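Local coordinates for uncharacterized protein (Legionella longbeachae NSW150, PDB 4JZA), which probably removes the 3-phosphate from phosphatidylinositol 3-phosphate, as a bacterial phosphoinositide phosphatase implicated in the lipid metabolism of pathogen-host interaction, at residues G141-L149 / Y159-L167; R589-Y600 / L626-R637. All coordinates share one frame; numbering follows the deposited sequence.

Contact 1 (G141-L149 / Y159-L167); sequences GRYDLVTLL and YVLQVDESL
The carboxylate of Asp144 and the ring of Tyr159 are the flat groups that meet the partner strand, at opposite ends of a beta hairpin inside the large mixed sheet, between strands 5-10 and 352-359. Asp144 has CG beside its own backbone N (chi1 -56°), which carries OD1 across to Ser166. Ser166 N donates to Asp144 OD1 over 2.9 Å, arriving from above the carboxylate plane, 56° out of it. The other oxygen, OD2, lies beside Glu165 CG, while Glu165 directs its own carboxylate to Arg26 and Lys371. At the Tyr159 ring, CD2 lies 3.5 Å from Leu148 CD2, and the methyl comes in obliquely to the ring. The strand axes run antiparallel (169°) and 4.7 Å apart at closest approach. Three hydrogen-bonded pairs, Leu145 with Asp164, Thr147 with Gln162 and Leu149 with Val160, are each closed by two N-H to O bonds. Residues alternate between the two sides of the sheet. Val146, Leu148, Leu161 and Val163 make an apolar face: Leu161 bends back to the neighbouring strand, its CG lying 3.8 Å from Val146 CG1 and its CD1 3.6 Å from Leu148 CG. Thr147, Gln162 and Asp164 point to the other side, where helix 604-612 lies; His604 hydrogen-bonds Thr147 and Asp164, the latter also salt-bridged to Arg374, and Gln162 reaches Ser602. Arg142, whose guanidinium is hydrogen-bonded to Asn350, runs its aliphatic stem past Ser166, placing CD 3.6 Å from Ser166 OG.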
loop_
_atom_site.group_PDB
_atom_site.type_symbol
_atom_site.label_atom_id
_atom_site.label_comp_id
_atom_site.label_asym_id
_atom_site.label_seq_id
_atom_site.Cartn_x
_atom_site.Cartn_y
_atom_site.Cartn_z
ATOM N N GLY A 141 9.626 10.367 -5.887
ATOM C CA GLY A 141 9.415 10.432 -7.333
ATOM C C GLY A 141 9.719 9.129 -8.066
ATOM O O GLY A 141 10.168 8.177 -7.468
ATOM N N ARG A 142 9.518 9.101 -9.383
ATOM C CA ARG A 142 9.738 7.891 -10.184
ATOM C C ARG A 142 10.596 8.165 -11.409
ATOM O O ARG A 142 10.359 9.151 -12.120
ATOM C CB ARG A 142 8.386 7.336 -10.670
ATOM C CG ARG A 142 8.424 5.929 -11.273
ATOM C CD ARG A 142 7.084 5.578 -11.911
ATOM N NE ARG A 142 6.862 4.134 -12.108
ATOM C CZ ARG A 142 5.658 3.564 -12.281
ATOM N NH1 ARG A 142 4.543 4.282 -12.309
ATOM N NH2 ARG A 142 5.547 2.250 -12.396
ATOM N N TYR A 143 11.563 7.275 -11.653
ATOM C CA TYR A 143 12.360 7.245 -12.874
ATOM C C TYR A 143 11.547 6.685 -14.016
ATOM O O TYR A 143 10.902 5.680 -13.838
ATOM C CB TYR A 143 13.537 6.291 -12.726
ATOM C CG TYR A 143 14.714 6.836 -11.991
ATOM C CD1 TYR A 143 15.727 7.503 -12.679
ATOM C CD2 TYR A 143 14.851 6.642 -10.620
ATOM C CE1 TYR A 143 16.821 8.001 -12.021
ATOM C CE2 TYR A 143 15.950 7.130 -9.949
ATOM C CZ TYR A 143 16.916 7.814 -10.661
ATOM O OH TYR A 143 17.990 8.308 -10.009
ATOM N N ASP A 144 11.627 7.308 -15.203
ATOM C CA ASP A 144 11.132 6.679 -16.434
ATOM C C ASP A 144 12.040 5.518 -16.789
ATOM O O ASP A 144 13.246 5.465 -16.477
ATOM C CB ASP A 144 11.137 7.606 -17.661
ATOM C CG ASP A 144 10.355 8.898 -17.468
ATOM O OD1 ASP A 144 9.507 9.009 -16.580
ATOM O OD2 ASP A 144 10.597 9.828 -18.257
ATOM N N LEU A 145 11.432 4.605 -17.519
ATOM C CA LEU A 145 12.020 3.309 -17.770
ATOM C C LEU A 145 11.988 3.001 -19.221
ATOM O O LEU A 145 10.926 3.089 -19.838
ATOM C CB LEU A 145 11.195 2.271 -17.051
ATOM C CG LEU A 145 11.970 1.022 -16.714
ATOM C CD1 LEU A 145 12.992 1.305 -15.630
ATOM C CD2 LEU A 145 10.950 0.038 -16.192
ATOM N N VAL A 146 13.155 2.687 -19.766
ATOM C CA VAL A 146 13.287 2.309 -21.171
ATOM C C VAL A 146 14.014 0.995 -21.169
ATOM O O VAL A 146 14.980 0.848 -20.453
ATOM C CB VAL A 146 14.143 3.321 -21.952
ATOM C CG1 VAL A 146 14.315 2.867 -23.384
ATOM C CG2 VAL A 146 13.542 4.712 -21.909
ATOM N N THR A 147 13.542 0.037 -21.936
ATOM C CA THR A 147 14.232 -1.241 -22.046
ATOM C C THR A 147 14.604 -1.510 -23.521
ATOM O O THR A 147 13.767 -1.614 -24.411
ATOM C CB THR A 147 13.405 -2.412 -21.459
ATOM O OG1 THR A 147 13.117 -2.192 -20.041
ATOM C CG2 THR A 147 14.180 -3.727 -21.637
ATOM N N LEU A 148 15.899 -1.682 -23.741
ATOM C CA LEU A 148 16.427 -1.901 -25.073
ATOM C C LEU A 148 16.712 -3.365 -25.331
ATOM O O LEU A 148 17.424 -4.016 -24.585
ATOM C CB LEU A 148 17.703 -1.093 -25.265
ATOM C CG LEU A 148 18.404 -1.187 -26.614
ATOM C CD1 LEU A 148 19.195 0.082 -26.859
ATOM C CD2 LEU A 148 19.322 -2.393 -26.659
ATOM N N LEU A 149 16.133 -3.867 -26.411
ATOM C CA LEU A 149 16.308 -5.236 -26.845
ATOM C C LEU A 149 16.800 -5.261 -28.282
ATOM O O LEU A 149 16.246 -4.569 -29.132
ATOM C CB LEU A 149 14.975 -5.967 -26.752
ATOM C CG LEU A 149 14.991 -7.472 -26.540
ATOM C CD1 LEU A 149 15.970 -7.836 -25.449
ATOM C CD2 LEU A 149 13.597 -7.941 -26.179
ATOM N N TYR A 159 17.122 -2.416 -33.086
ATOM C CA TYR A 159 16.814 -2.504 -31.675
ATOM C C TYR A 159 15.380 -2.107 -31.424
ATOM O O TYR A 159 14.856 -1.214 -32.067
ATOM C CB TYR A 159 17.750 -1.612 -30.873
ATOM C CG TYR A 159 19.200 -1.925 -31.093
ATOM C CD1 TYR A 159 19.839 -1.548 -32.257
ATOM C CD2 TYR A 159 19.930 -2.599 -30.142
ATOM C CE1 TYR A 159 21.170 -1.836 -32.461
ATOM C CE2 TYR A 159 21.258 -2.890 -30.340
ATOM C CZ TYR A 159 21.869 -2.506 -31.500
ATOM O OH TYR A 159 23.193 -2.796 -31.690
ATOM N N VAL A 160 14.758 -2.767 -30.464
ATOM C CA VAL A 160 13.399 -2.452 -30.080
ATOM C C VAL A 160 13.423 -1.864 -28.682
ATOM O O VAL A 160 14.071 -2.393 -27.796
ATOM C CB VAL A 160 12.492 -3.694 -30.145
ATOM C CG1 VAL A 160 11.179 -3.462 -29.414
ATOM C CG2 VAL A 160 12.219 -4.055 -31.591
ATOM N N LEU A 161 12.727 -0.749 -28.508
ATOM C CA LEU A 161 12.666 -0.083 -27.223
ATOM C C LEU A 161 11.264 -0.127 -26.669
ATOM O O LEU A 161 10.327 0.310 -27.313
ATOM C CB LEU A 161 13.088 1.375 -27.367
ATOM C CG LEU A 161 14.525 1.752 -27.023
ATOM C CD1 LEU A 161 15.501 0.719 -27.536
ATOM C CD2 LEU A 161 14.863 3.115 -27.590
ATOM N N GLN A 162 11.134 -0.641 -25.456
ATOM C CA GLN A 162 9.905 -0.508 -24.700
ATOM C C GLN A 162 10.118 0.676 -23.783
ATOM O O GLN A 162 11.150 0.777 -23.120
ATOM C CB GLN A 162 9.640 -1.744 -23.885
ATOM C CG GLN A 162 9.652 -3.042 -24.666
ATOM C CD GLN A 162 9.465 -4.157 -23.703
ATOM O OE1 GLN A 162 8.586 -4.102 -22.973
ATOM N NE2 GLN A 162 10.212 -5.134 -23.696
ATOM N N VAL A 163 9.157 1.583 -23.777
ATOM C CA VAL A 163 9.277 2.836 -23.059
ATOM C C VAL A 163 8.095 3.116 -22.128
ATOM O O VAL A 163 6.930 3.054 -22.563
ATOM C CB VAL A 163 9.346 3.964 -24.072
ATOM C CG1 VAL A 163 9.384 5.322 -23.395
ATOM C CG2 VAL A 163 10.584 3.788 -24.901
ATOM N N ASP A 164 8.361 3.445 -20.867
ATOM C CA ASP A 164 7.256 3.920 -19.970
ATOM C C ASP A 164 7.630 5.200 -19.286
ATOM O O ASP A 164 8.554 5.240 -18.483
ATOM C CB ASP A 164 6.842 2.878 -18.912
ATOM C CG ASP A 164 5.946 1.780 -19.474
ATOM O OD1 ASP A 164 6.460 0.860 -20.132
ATOM O OD2 ASP A 164 4.730 1.818 -19.257
ATOM N N GLU A 165 6.936 6.261 -19.654
ATOM C CA GLU A 165 7.244 7.587 -19.159
ATOM C C GLU A 165 6.242 7.846 -18.050
ATOM O O GLU A 165 5.046 7.747 -18.245
ATOM C CB GLU A 165 7.200 8.640 -20.318
ATOM C CG GLU A 165 8.492 8.630 -21.189
ATOM C CD GLU A 165 8.418 9.235 -22.605
ATOM O OE1 GLU A 165 7.418 9.068 -23.345
ATOM O OE2 GLU A 165 9.430 9.822 -23.026
ATOM N N SER A 166 6.760 8.086 -16.865
ATOM C CA SER A 166 5.975 8.531 -15.734
ATOM C C SER A 166 5.410 9.943 -15.966
ATOM O O SER A 166 6.117 10.847 -16.505
ATOM C CB SER A 166 6.876 8.605 -14.513
ATOM O OG SER A 166 6.126 8.721 -13.322
ATOM N N LEU A 167 4.176 10.134 -15.500
ATOM C CA LEU A 167 3.417 11.316 -15.803
ATOM C C LEU A 167 2.926 11.996 -14.539
ATOM O O LEU A 167 2.396 11.354 -13.666
ATOM C CB LEU A 167 2.204 10.915 -16.668
ATOM C CG LEU A 167 2.502 10.421 -18.084
ATOM C CD1 LEU A 167 1.231 9.993 -18.762
ATOM C CD2 LEU A 167 3.163 11.498 -18.907
#

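Contact 2 (R589-Y600 / L626-R637); sequences RIRFVSLVADLY and LPEDIAAEIRKR
Arg589 grips the carboxylate of Asp629 side-on in a salt bridge between two packed helices, 589-600 and 628-637, whose axes approach to 9.3 Å and cross at -58°. Each nitrogen takes its own oxygen: Arg589 NE donates to Asp629 OD2 over 2.8 Å, and Arg589 NH2 to Asp629 OD1 over 2.9 Å. Both oxygens are met on the syn side, and the two planes lie only 21° apart, so the groups are held nearly coplanar. Asp629 sits in the first turn after the N-cap residue Pro627, where the helix dipole would be expected to favour its negative charge. A salt-bridge network surrounds Arg637, whose extended chain carries its guanidinium across to the other helix. Arg637 NH1 forms a salt bridge with Asp598 OD1 (2.7 Å), met on the anti side, and Arg637 NE one with Glu633 OE2 of its own helix. Arg637 NH2 bonds the carbonyl oxygen of Ser594, which also accepts from Asp598 N. Ala597 CB sits over the centre of one face of the Arg637 guanidinium, 3.5 Å above its plane. Apolar side chains pack between the two charged groups. Val593 lies against Ile630 and the Glu633 stem, and Val596 CG1 meets Ile630 CG2 at 3.5 Å, the two side chains crossing at about a right angle. A CH-pi contact lies beside helix 643-652, whose Asp647 takes the Tyr600 hydroxyl: Ile634 CD1 stands over the face of the Tyr600 ring, 4.2 Å from its centroid.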
loop_
_atom_site.group_PDB
_atom_site.type_symbol
_atom_site.label_atom_id
_atom_site.label_comp_id
_atom_site.label_asym_id
_atom_site.label_seq_id
_atom_site.Cartn_x
_atom_site.Cartn_y
_atom_site.Cartn_z
ATOM N N ARG A 589 2.520 -18.947 -35.537
ATOM C CA ARG A 589 2.246 -18.869 -34.118
ATOM C C ARG A 589 3.557 -18.913 -33.381
ATOM O O ARG A 589 3.710 -18.209 -32.400
ATOM C CB ARG A 589 1.321 -19.992 -33.676
ATOM C CG ARG A 589 0.984 -20.058 -32.204
ATOM C CD ARG A 589 0.171 -18.882 -31.685
ATOM N NE ARG A 589 -0.003 -18.996 -30.236
ATOM C CZ ARG A 589 -0.485 -18.039 -29.461
ATOM N NH1 ARG A 589 -0.923 -16.889 -29.950
ATOM N NH2 ARG A 589 -0.547 -18.237 -28.173
ATOM N N ILE A 590 4.508 -19.701 -33.885
ATOM C CA ILE A 590 5.790 -19.901 -33.226
ATOM C C ILE A 590 6.517 -18.597 -33.176
ATOM O O ILE A 590 7.170 -18.285 -32.182
ATOM C CB ILE A 590 6.657 -20.994 -33.916
ATOM C CG1 ILE A 590 6.286 -22.393 -33.404
ATOM C CG2 ILE A 590 8.151 -20.839 -33.641
ATOM C CD1 ILE A 590 6.689 -23.485 -34.387
ATOM N N ARG A 591 6.388 -17.829 -34.234
ATOM C CA ARG A 591 7.094 -16.555 -34.340
ATOM C C ARG A 591 6.550 -15.427 -33.504
ATOM O O ARG A 591 7.272 -14.472 -33.165
ATOM C CB ARG A 591 7.047 -16.107 -35.759
ATOM C CG ARG A 591 8.039 -16.855 -36.596
ATOM C CD ARG A 591 7.663 -16.566 -38.013
ATOM N NE ARG A 591 8.713 -16.906 -38.939
ATOM C CZ ARG A 591 8.578 -16.775 -40.246
ATOM N NH1 ARG A 591 7.430 -16.318 -40.763
ATOM N NH2 ARG A 591 9.589 -17.105 -41.033
ATOM N N PHE A 592 5.256 -15.526 -33.250
ATOM C CA PHE A 592 4.588 -14.611 -32.380
ATOM C C PHE A 592 4.969 -14.951 -30.935
ATOM O O PHE A 592 5.372 -14.078 -30.154
ATOM C CB PHE A 592 3.064 -14.684 -32.617
ATOM C CG PHE A 592 2.277 -13.759 -31.732
ATOM C CD1 PHE A 592 2.470 -12.405 -31.826
ATOM C CD2 PHE A 592 1.385 -14.250 -30.778
ATOM C CE1 PHE A 592 1.779 -11.536 -31.013
ATOM C CE2 PHE A 592 0.684 -13.376 -29.961
ATOM C CZ PHE A 592 0.874 -12.012 -30.089
ATOM N N VAL A 593 4.877 -16.234 -30.607
ATOM C CA VAL A 593 5.243 -16.708 -29.296
ATOM C C VAL A 593 6.662 -16.281 -28.966
ATOM O O VAL A 593 6.965 -15.897 -27.829
ATOM C CB VAL A 593 5.055 -18.232 -29.174
ATOM C CG1 VAL A 593 5.583 -18.787 -27.848
ATOM C CG2 VAL A 593 3.570 -18.575 -29.262
ATOM N N SER A 594 7.538 -16.324 -29.949
ATOM C CA SER A 594 8.909 -15.908 -29.698
ATOM C C SER A 594 9.016 -14.427 -29.276
ATOM O O SER A 594 9.763 -14.080 -28.348
ATOM C CB SER A 594 9.776 -16.159 -30.925
ATOM O OG SER A 594 11.138 -16.178 -30.534
ATOM N N LEU A 595 8.257 -13.580 -29.966
ATOM C CA LEU A 595 8.204 -12.166 -29.661
ATOM C C LEU A 595 7.602 -11.938 -28.298
ATOM O O LEU A 595 8.190 -11.205 -27.511
ATOM C CB LEU A 595 7.399 -11.388 -30.702
ATOM C CG LEU A 595 8.123 -11.279 -32.047
ATOM C CD1 LEU A 595 7.121 -11.014 -33.167
ATOM C CD2 LEU A 595 9.224 -10.227 -31.998
ATOM N N VAL A 596 6.467 -12.571 -27.999
ATOM C CA VAL A 596 5.891 -12.421 -26.669
ATOM C C VAL A 596 6.855 -12.832 -25.583
ATOM O O VAL A 596 7.064 -12.092 -24.593
ATOM C CB VAL A 596 4.634 -13.243 -26.447
ATOM C CG1 VAL A 596 4.186 -13.094 -25.005
ATOM C CG2 VAL A 596 3.530 -12.707 -27.327
ATOM N N ALA A 597 7.418 -14.010 -25.741
ATOM C CA ALA A 597 8.339 -14.534 -24.752
ATOM C C ALA A 597 9.521 -13.570 -24.608
ATOM O O ALA A 597 9.940 -13.250 -23.498
ATOM C CB ALA A 597 8.802 -15.947 -25.130
ATOM N N ASP A 598 10.029 -13.052 -25.714
ATOM C CA ASP A 598 11.156 -12.089 -25.643
ATOM C C ASP A 598 10.833 -10.853 -24.840
ATOM O O ASP A 598 11.676 -10.378 -24.058
ATOM C CB ASP A 598 11.587 -11.618 -27.038
ATOM C CG ASP A 598 12.474 -12.611 -27.733
ATOM O OD1 ASP A 598 12.947 -13.552 -27.077
ATOM O OD2 ASP A 598 12.690 -12.441 -28.949
ATOM N N LEU A 599 9.631 -10.318 -25.077
ATOM C CA LEU A 599 9.211 -9.100 -24.416
ATOM C C LEU A 599 9.008 -9.364 -22.935
ATOM O O LEU A 599 9.523 -8.633 -22.112
ATOM C CB LEU A 599 7.962 -8.523 -25.066
ATOM C CG LEU A 599 8.196 -7.890 -26.464
ATOM C CD1 LEU A 599 6.893 -7.360 -26.994
ATOM C CD2 LEU A 599 9.174 -6.743 -26.478
ATOM N N TYR A 600 8.306 -10.450 -22.620
ATOM C CA TYR A 600 8.044 -10.832 -21.255
ATOM C C TYR A 600 9.364 -11.009 -20.550
ATOM O O TYR A 600 9.570 -10.460 -19.491
ATOM C CB TYR A 600 7.169 -12.092 -21.198
ATOM C CG TYR A 600 6.783 -12.485 -19.788
ATOM C CD1 TYR A 600 7.681 -13.151 -18.968
ATOM C CD2 TYR A 600 5.523 -12.175 -19.282
ATOM C CE1 TYR A 600 7.352 -13.497 -17.691
ATOM C CE2 TYR A 600 5.182 -12.487 -17.993
ATOM C CZ TYR A 600 6.105 -13.153 -17.203
ATOM O OH TYR A 600 5.779 -13.471 -15.906
ATOM N N LEU A 626 -1.717 -16.005 -19.371
ATOM C CA LEU A 626 -0.971 -16.308 -20.582
ATOM C C LEU A 626 -1.531 -17.564 -21.133
ATOM O O LEU A 626 -1.925 -18.434 -20.397
ATOM C CB LEU A 626 0.517 -16.515 -20.296
ATOM C CG LEU A 626 1.386 -15.303 -19.920
ATOM C CD1 LEU A 626 2.787 -15.731 -19.500
ATOM C CD2 LEU A 626 1.479 -14.340 -21.088
ATOM N N PRO A 627 -1.565 -17.681 -22.434
ATOM C CA PRO A 627 -1.850 -18.914 -23.159
ATOM C C PRO A 627 -0.802 -20.001 -22.908
ATOM O O PRO A 627 0.358 -19.694 -22.673
ATOM C CB PRO A 627 -1.765 -18.459 -24.614
ATOM C CG PRO A 627 -2.160 -17.006 -24.594
ATOM C CD PRO A 627 -1.626 -16.486 -23.300
ATOM N N GLU A 628 -1.187 -21.264 -22.999
ATOM C CA GLU A 628 -0.275 -22.339 -22.639
ATOM C C GLU A 628 1.054 -22.318 -23.400
ATOM O O GLU A 628 2.103 -22.535 -22.802
ATOM C CB GLU A 628 -0.956 -23.725 -22.704
ATOM C CG GLU A 628 -1.372 -24.252 -21.334
ATOM C CD GLU A 628 -0.175 -24.286 -20.372
ATOM O OE1 GLU A 628 0.789 -25.049 -20.697
ATOM O OE2 GLU A 628 -0.172 -23.524 -19.337
ATOM N N ASP A 629 1.039 -22.062 -24.703
ATOM C CA ASP A 629 2.281 -22.175 -25.481
ATOM C C ASP A 629 3.303 -21.083 -25.182
ATOM O O ASP A 629 4.510 -21.338 -25.229
ATOM C CB ASP A 629 2.047 -22.312 -26.990
ATOM C CG ASP A 629 1.083 -21.263 -27.576
ATOM O OD1 ASP A 629 0.544 -20.487 -26.760
ATOM O OD2 ASP A 629 0.860 -21.241 -28.844
ATOM N N ILE A 630 2.832 -19.896 -24.815
ATOM C CA ILE A 630 3.724 -18.804 -24.385
ATOM C C ILE A 630 4.332 -19.067 -23.006
ATOM O O ILE A 630 5.528 -18.922 -22.772
ATOM C CB ILE A 630 2.967 -17.474 -24.333
ATOM C CG1 ILE A 630 2.502 -17.086 -25.748
ATOM C CG2 ILE A 630 3.853 -16.374 -23.773
ATOM C CD1 ILE A 630 1.459 -15.988 -25.803
ATOM N N ALA A 631 3.482 -19.473 -22.094
ATOM C CA ALA A 631 3.935 -19.812 -20.774
ATOM C C ALA A 631 4.972 -20.924 -20.878
ATOM O O ALA A 631 6.043 -20.838 -20.290
ATOM C CB ALA A 631 2.754 -20.225 -19.884
ATOM N N ALA A 632 4.662 -21.947 -21.652
ATOM C CA ALA A 632 5.584 -23.085 -21.820
ATOM C C ALA A 632 6.918 -22.713 -22.458
ATOM O O ALA A 632 7.954 -23.191 -22.068
ATOM C CB ALA A 632 4.915 -24.189 -22.632
ATOM N N GLU A 633 6.881 -21.855 -23.443
ATOM C CA GLU A 633 8.107 -21.386 -24.042
ATOM C C GLU A 633 8.971 -20.615 -23.043
ATOM O O GLU A 633 10.187 -20.803 -22.994
ATOM C CB GLU A 633 7.771 -20.503 -25.256
ATOM C CG GLU A 633 8.981 -19.890 -25.973
ATOM C CD GLU A 633 9.887 -20.925 -26.622
ATOM O OE1 GLU A 633 9.540 -22.122 -26.613
ATOM O OE2 GLU A 633 10.944 -20.530 -27.157
ATOM N N ILE A 634 8.346 -19.742 -22.236
ATOM C CA ILE A 634 9.096 -18.985 -21.228
ATOM C C ILE A 634 9.716 -19.941 -20.215
ATOM O O ILE A 634 10.918 -19.822 -19.875
ATOM C CB ILE A 634 8.222 -18.003 -20.480
ATOM C CG1 ILE A 634 7.753 -16.910 -21.440
ATOM C CG2 ILE A 634 9.010 -17.375 -19.329
ATOM C CD1 ILE A 634 6.492 -16.182 -21.002
ATOM N N ARG A 635 8.884 -20.876 -19.730
ATOM C CA ARG A 635 9.315 -21.873 -18.773
ATOM C C ARG A 635 10.515 -22.643 -19.258
ATOM O O ARG A 635 11.432 -22.911 -18.495
ATOM C CB ARG A 635 8.184 -22.842 -18.421
ATOM C CG ARG A 635 7.195 -22.423 -17.311
ATOM C CD ARG A 635 6.172 -23.536 -17.141
ATOM N NE ARG A 635 4.792 -23.082 -17.182
ATOM C CZ ARG A 635 3.869 -23.518 -18.039
ATOM N NH1 ARG A 635 4.172 -24.397 -18.962
ATOM N NH2 ARG A 635 2.620 -23.047 -17.991
ATOM N N LYS A 636 10.507 -23.009 -20.527
ATOM C CA LYS A 636 11.546 -23.864 -21.053
ATOM C C LYS A 636 12.769 -23.022 -21.366
ATOM O O LYS A 636 13.885 -23.402 -21.064
ATOM C CB LYS A 636 11.021 -24.692 -22.243
ATOM C CG LYS A 636 9.975 -25.738 -21.775
ATOM C CD LYS A 636 9.433 -26.672 -22.859
ATOM C CE LYS A 636 8.671 -25.936 -23.963
ATOM N NZ LYS A 636 8.103 -26.885 -24.960
ATOM N N ARG A 637 12.589 -21.830 -21.886
ATOM C CA ARG A 637 13.750 -20.966 -22.062
ATOM C C ARG A 637 14.556 -20.719 -20.759
ATOM O O ARG A 637 15.802 -20.579 -20.792
ATOM C CB ARG A 637 13.298 -19.632 -22.643
ATOM C CG ARG A 637 13.032 -19.651 -24.136
ATOM C CD ARG A 637 12.591 -18.263 -24.524
ATOM N NE ARG A 637 12.100 -18.085 -25.880
ATOM C CZ ARG A 637 11.975 -16.898 -26.445
ATOM N NH1 ARG A 637 12.344 -15.818 -25.785
ATOM N NH2 ARG A 637 11.506 -16.784 -27.682
#

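Overall arrangement
Both contacts are largely buried, but the centre of contact 1 lies about 23 Å from the centre of the chain, that of contact 2 about 32 Å. The chemistry follows the elements joined. Contact 1 ties two neighbouring strands of the main sheet chiefly through backbone bonds, whereas contact 2 joins two helices mainly through side chains, with one backbone acceptor, Ser594 O, and with salt bridges bracketing an apolar seam. They share no element, and their centres lie about 22 Å apart, yet they touch: Gln162 NE2 is 3.4 Å from Leu599 CD2, and Leu149 packs on the Asp598 backbone. Helix 587-602 thus bridges the hairpin and helix 628-637.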